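Local structure of possible sortase-like protein (Corynebacterium diphtheriae, 5UUS) at residues S172-E176 against T177-E181; N221-A224 against A225-E228. The protein is a sortase, probably a class E membrane-bound cysteine transpeptidase that, as in its relatives, cleaves sorting signals and joins proteins to the cell wall. One frame throughout, in Å; residues are numbered along the deposited sequence. Where two conformers were deposited one is given.

Interaction 1 of 2, residues S172-E176 against T177-E181; sequences SALPE and TDVIE
T177 closes on L174 across a type II beta turn that runs from L174 to T177, with P175 and E176 at its two corners. Proline suits the first corner because its ring fixes phi near the value needed there. E176 takes the second with positive phi, an uncommon choice for a residue with a side chain. The turn's own backbone bond, T177 N to L174 O, is weak at 3.4 Å, and the threonine side chain makes up for it. From CB, which lies 3.5 Å from L174 O, the two branches part. OG1 sits between the backbone N and the carbonyl carbon (chi1 75°). It gives its proton to L174 O at 2.6 Å, the donor tilted 30° from the carbonyl plane. T177 OG1 in turn accepts the N-H of V179 at 3.0 Å, nearly straight at 164°, which makes an ST turn; one hydroxyl thus ties the first turn to the next bend. The other branch, CG2, comes to 3.4 Å from P175 O within the turn. It also packs against CD2 and CG of L174, 3.6 Å from the latter, the two side chains crossing at about a right angle. A beta-branched hydroxyl residue serves both needs at once. Beyond the turn the chain doubles back: L174 N reaches V179 O in a straight but weak bond, and CB of V179 lies 4.1 Å from CB of L174. A173, small enough for a tight approach, brings its CB to I180 O. The whole bend lies in the loop between strands 160-163 and 188-193. There, NE2 of H156 donates to P175 O, while N84 of strand 83-88 holds S172 O and H208 of strand 204-216 binds the carboxylate of E176.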
# COMPACT_ATOMS: atom_id res chain seq x y z
N SER A 172 5.02 0.24 11.10
CA SER A 172 4.14 0.47 12.25
C SER A 172 2.81 1.09 11.86
O SER A 172 2.74 1.81 10.85
CB SER A 172 4.82 1.38 13.28
OG SER A 172 5.84 0.66 13.94
N ALA A 173 1.77 0.83 12.65
CA ALA A 173 0.40 1.26 12.34
C ALA A 173 0.36 2.75 11.97
O ALA A 173 -0.26 3.15 11.00
CB ALA A 173 -0.52 0.98 13.51
N LEU A 174 1.08 3.55 12.75
CA LEU A 174 1.34 4.93 12.39
C LEU A 174 2.82 4.99 12.00
O LEU A 174 3.69 4.85 12.86
CB LEU A 174 1.04 5.87 13.56
CG LEU A 174 1.35 7.35 13.33
CD1 LEU A 174 0.47 7.88 12.20
CD2 LEU A 174 1.15 8.16 14.61
N PRO A 175 3.11 5.15 10.69
CA PRO A 175 4.49 4.91 10.21
C PRO A 175 5.54 5.83 10.83
O PRO A 175 5.25 6.99 11.16
CB PRO A 175 4.41 5.14 8.69
CG PRO A 175 3.03 5.66 8.40
CD PRO A 175 2.15 5.40 9.59
N GLU A 176 6.74 5.28 11.02
CA GLU A 176 7.88 5.98 11.63
C GLU A 176 7.58 6.60 12.99
O GLU A 176 8.05 7.70 13.31
CB GLU A 176 8.41 7.04 10.66
CG GLU A 176 9.00 6.40 9.39
CD GLU A 176 7.99 6.34 8.27
OE1 GLU A 176 7.30 7.36 8.01
OE2 GLU A 176 7.88 5.26 7.63
N THR A 177 6.77 5.90 13.77
CA THR A 177 6.50 6.24 15.17
C THR A 177 6.56 4.99 16.01
O THR A 177 6.67 3.89 15.48
CB THR A 177 5.08 6.84 15.39
OG1 THR A 177 4.09 5.80 15.30
CG2 THR A 177 4.80 7.92 14.35
N ASP A 178 6.40 5.16 17.32
CA ASP A 178 6.35 4.03 18.24
C ASP A 178 4.91 3.52 18.51
O ASP A 178 4.68 2.79 19.48
CB ASP A 178 7.01 4.43 19.58
CG ASP A 178 6.31 5.63 20.26
OD1 ASP A 178 5.46 6.30 19.62
OD2 ASP A 178 6.61 5.91 21.44
N VAL A 179 3.96 3.92 17.67
CA VAL A 179 2.57 3.45 17.82
C VAL A 179 2.33 2.22 16.99
O VAL A 179 2.23 2.31 15.77
CB VAL A 179 1.55 4.53 17.40
CG1 VAL A 179 0.14 4.06 17.71
CG2 VAL A 179 1.82 5.82 18.15
N ILE A 180 2.24 1.06 17.63
CA ILE A 180 2.15 -0.22 16.93
C ILE A 180 0.72 -0.73 16.75
O ILE A 180 0.40 -1.34 15.72
CB ILE A 180 2.97 -1.31 17.65
CG1 ILE A 180 2.64 -1.31 19.15
CG2 ILE A 180 4.46 -1.13 17.37
CD1 ILE A 180 3.85 -1.22 20.06
N GLU A 181 -0.13 -0.48 17.73
CA GLU A 181 -1.53 -0.89 17.65
C GLU A 181 -2.32 0.04 16.76
O GLU A 181 -2.20 1.26 16.87
CB GLU A 181 -2.17 -0.93 19.05
CG GLU A 181 -1.47 -1.85 20.03
CD GLU A 181 -1.64 -3.31 19.67
OE1 GLU A 181 -2.69 -3.65 19.06
OE2 GLU A 181 -0.73 -4.10 19.98

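Interaction 2 of 2, residues N221-A224 against A225-E228; sequences NKPA and ALEE
K222 and P223 meet L226 at the start of a short 3-10 turn that follows the last strand, 204-216, of the sortase beta-barrel. The leucine is the centre of the arrangement. Its CG lies beside the backbone N, anti to the carbonyl carbon (chi1 -76°), and an extended chi2 then carries CD1 back toward the residues before the turn. There the aliphatic part of K222 crosses it at about a right angle, CD of the lysine lying 3.8 Å from CD1 of L226. P223 meets the same methyl more obliquely, its ring atom CD 4.0 Å from L226 CD1. One branch of the leucine therefore serves two neighbours, and a long, flexible lysine suits the place because its methylenes can pack while its amino end leads away. Proline is apt just before the turn: it has no N-H to offer, its ring is rigid and apolar, and its carbonyl remains to accept. That carbonyl takes the N-H of L226 at 3.1 Å, and A224 O takes that of E227 at 3.0 Å, both i to i+3 as a 3-10 segment requires. In each, the donor stands well above the carbonyl plane, by 52° at P223. The alanines at 224 and 225 fit this tight winding with little bulk; A225 is buried and touches A109 and R122, whereas A224 is exposed. P223 rests on W118, V120 and V111, and L226 also on V111, which lays the turn against strands 109-114 and 117-123. E228, just past the 3-10 residues, forms a salt bridge to R122. At the last 3-10 residue, E227, a chi1 of -37° brings CG to 3.4 Å from A224 O.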
# COMPACT_ATOMS: atom_id res chain seq x y z
N ASN A 221 -18.80 -3.05 -9.99
CA ASN A 221 -18.13 -1.78 -9.69
C ASN A 221 -16.70 -1.93 -9.17
O ASN A 221 -16.47 -2.17 -7.99
CB ASN A 221 -18.96 -0.96 -8.69
CG ASN A 221 -20.23 -0.37 -9.30
OD1 ASN A 221 -20.29 -0.08 -10.50
ND2 ASN A 221 -21.25 -0.17 -8.47
N LYS A 222 -15.73 -1.79 -10.06
CA LYS A 222 -14.32 -1.72 -9.67
C LYS A 222 -13.97 -0.23 -9.69
O LYS A 222 -14.68 0.54 -10.32
CB LYS A 222 -13.44 -2.55 -10.62
CG LYS A 222 -13.71 -2.32 -12.10
CD LYS A 222 -12.71 -3.06 -13.00
CE LYS A 222 -12.93 -4.57 -12.98
NZ LYS A 222 -14.18 -4.98 -13.70
N PRO A 223 -12.92 0.19 -8.96
CA PRO A 223 -12.62 1.62 -8.84
C PRO A 223 -12.30 2.30 -10.16
O PRO A 223 -11.60 1.74 -11.01
CB PRO A 223 -11.38 1.67 -7.95
CG PRO A 223 -11.36 0.34 -7.25
CD PRO A 223 -11.94 -0.63 -8.23
N ALA A 224 -12.80 3.52 -10.31
CA ALA A 224 -12.49 4.36 -11.46
C ALA A 224 -10.99 4.59 -11.58
O ALA A 224 -10.49 4.90 -12.66
CB ALA A 224 -13.21 5.68 -11.34
N ALA A 225 -10.28 4.44 -10.47
CA ALA A 225 -8.85 4.73 -10.47
C ALA A 225 -8.11 3.82 -11.44
O ALA A 225 -7.05 4.19 -11.97
CB ALA A 225 -8.28 4.60 -9.06
N LEU A 226 -8.67 2.64 -11.70
CA LEU A 226 -8.06 1.67 -12.62
C LEU A 226 -7.91 2.21 -14.05
O LEU A 226 -7.05 1.76 -14.80
CB LEU A 226 -8.88 0.37 -12.62
CG LEU A 226 -8.67 -0.50 -11.38
CD1 LEU A 226 -9.64 -1.68 -11.33
CD2 LEU A 226 -7.24 -1.02 -11.36
N GLU A 227 -8.74 3.19 -14.41
CA GLU A 227 -8.76 3.76 -15.77
C GLU A 227 -7.78 4.91 -15.96
O GLU A 227 -7.72 5.51 -17.04
CB GLU A 227 -10.16 4.25 -16.12
CG GLU A 227 -11.28 3.38 -15.57
CD GLU A 227 -11.19 1.95 -16.07
OE1 GLU A 227 -10.65 1.74 -17.18
OE2 GLU A 227 -11.66 1.04 -15.34
N GLU A 228 -7.02 5.23 -14.92
CA GLU A 228 -6.04 6.32 -14.95
C GLU A 228 -4.72 5.96 -15.66
O GLU A 228 -4.51 4.83 -16.12
CB GLU A 228 -5.74 6.78 -13.52
CG GLU A 228 -6.91 7.40 -12.83
CD GLU A 228 -6.63 7.74 -11.39
OE1 GLU A 228 -5.45 7.63 -10.96
OE2 GLU A 228 -7.59 8.09 -10.67

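How the interactions relate
Both interactions are local bends on opposite sides of the chain's centre; their nearest atoms are about 21 Å apart. A173 and P175 are buried in interaction 1, P223 and A225 in interaction 2, while I180, A224 and E227 are exposed. Interaction 1 belongs to the loop joining strands 160-163 and 188-193, whereas interaction 2 follows strand 204-216. The polar grip differs: a threonine hydroxyl ties together 172-181, where the backbone bonds across the segments are weak, while 221-228 relies on regular backbone bonds and apolar packing. Strand 204-216 contributes H208 to the first, and strands 109-114 and 117-123 form the floor of the second. Both lie away from the predicted active-site residues H90 and C195.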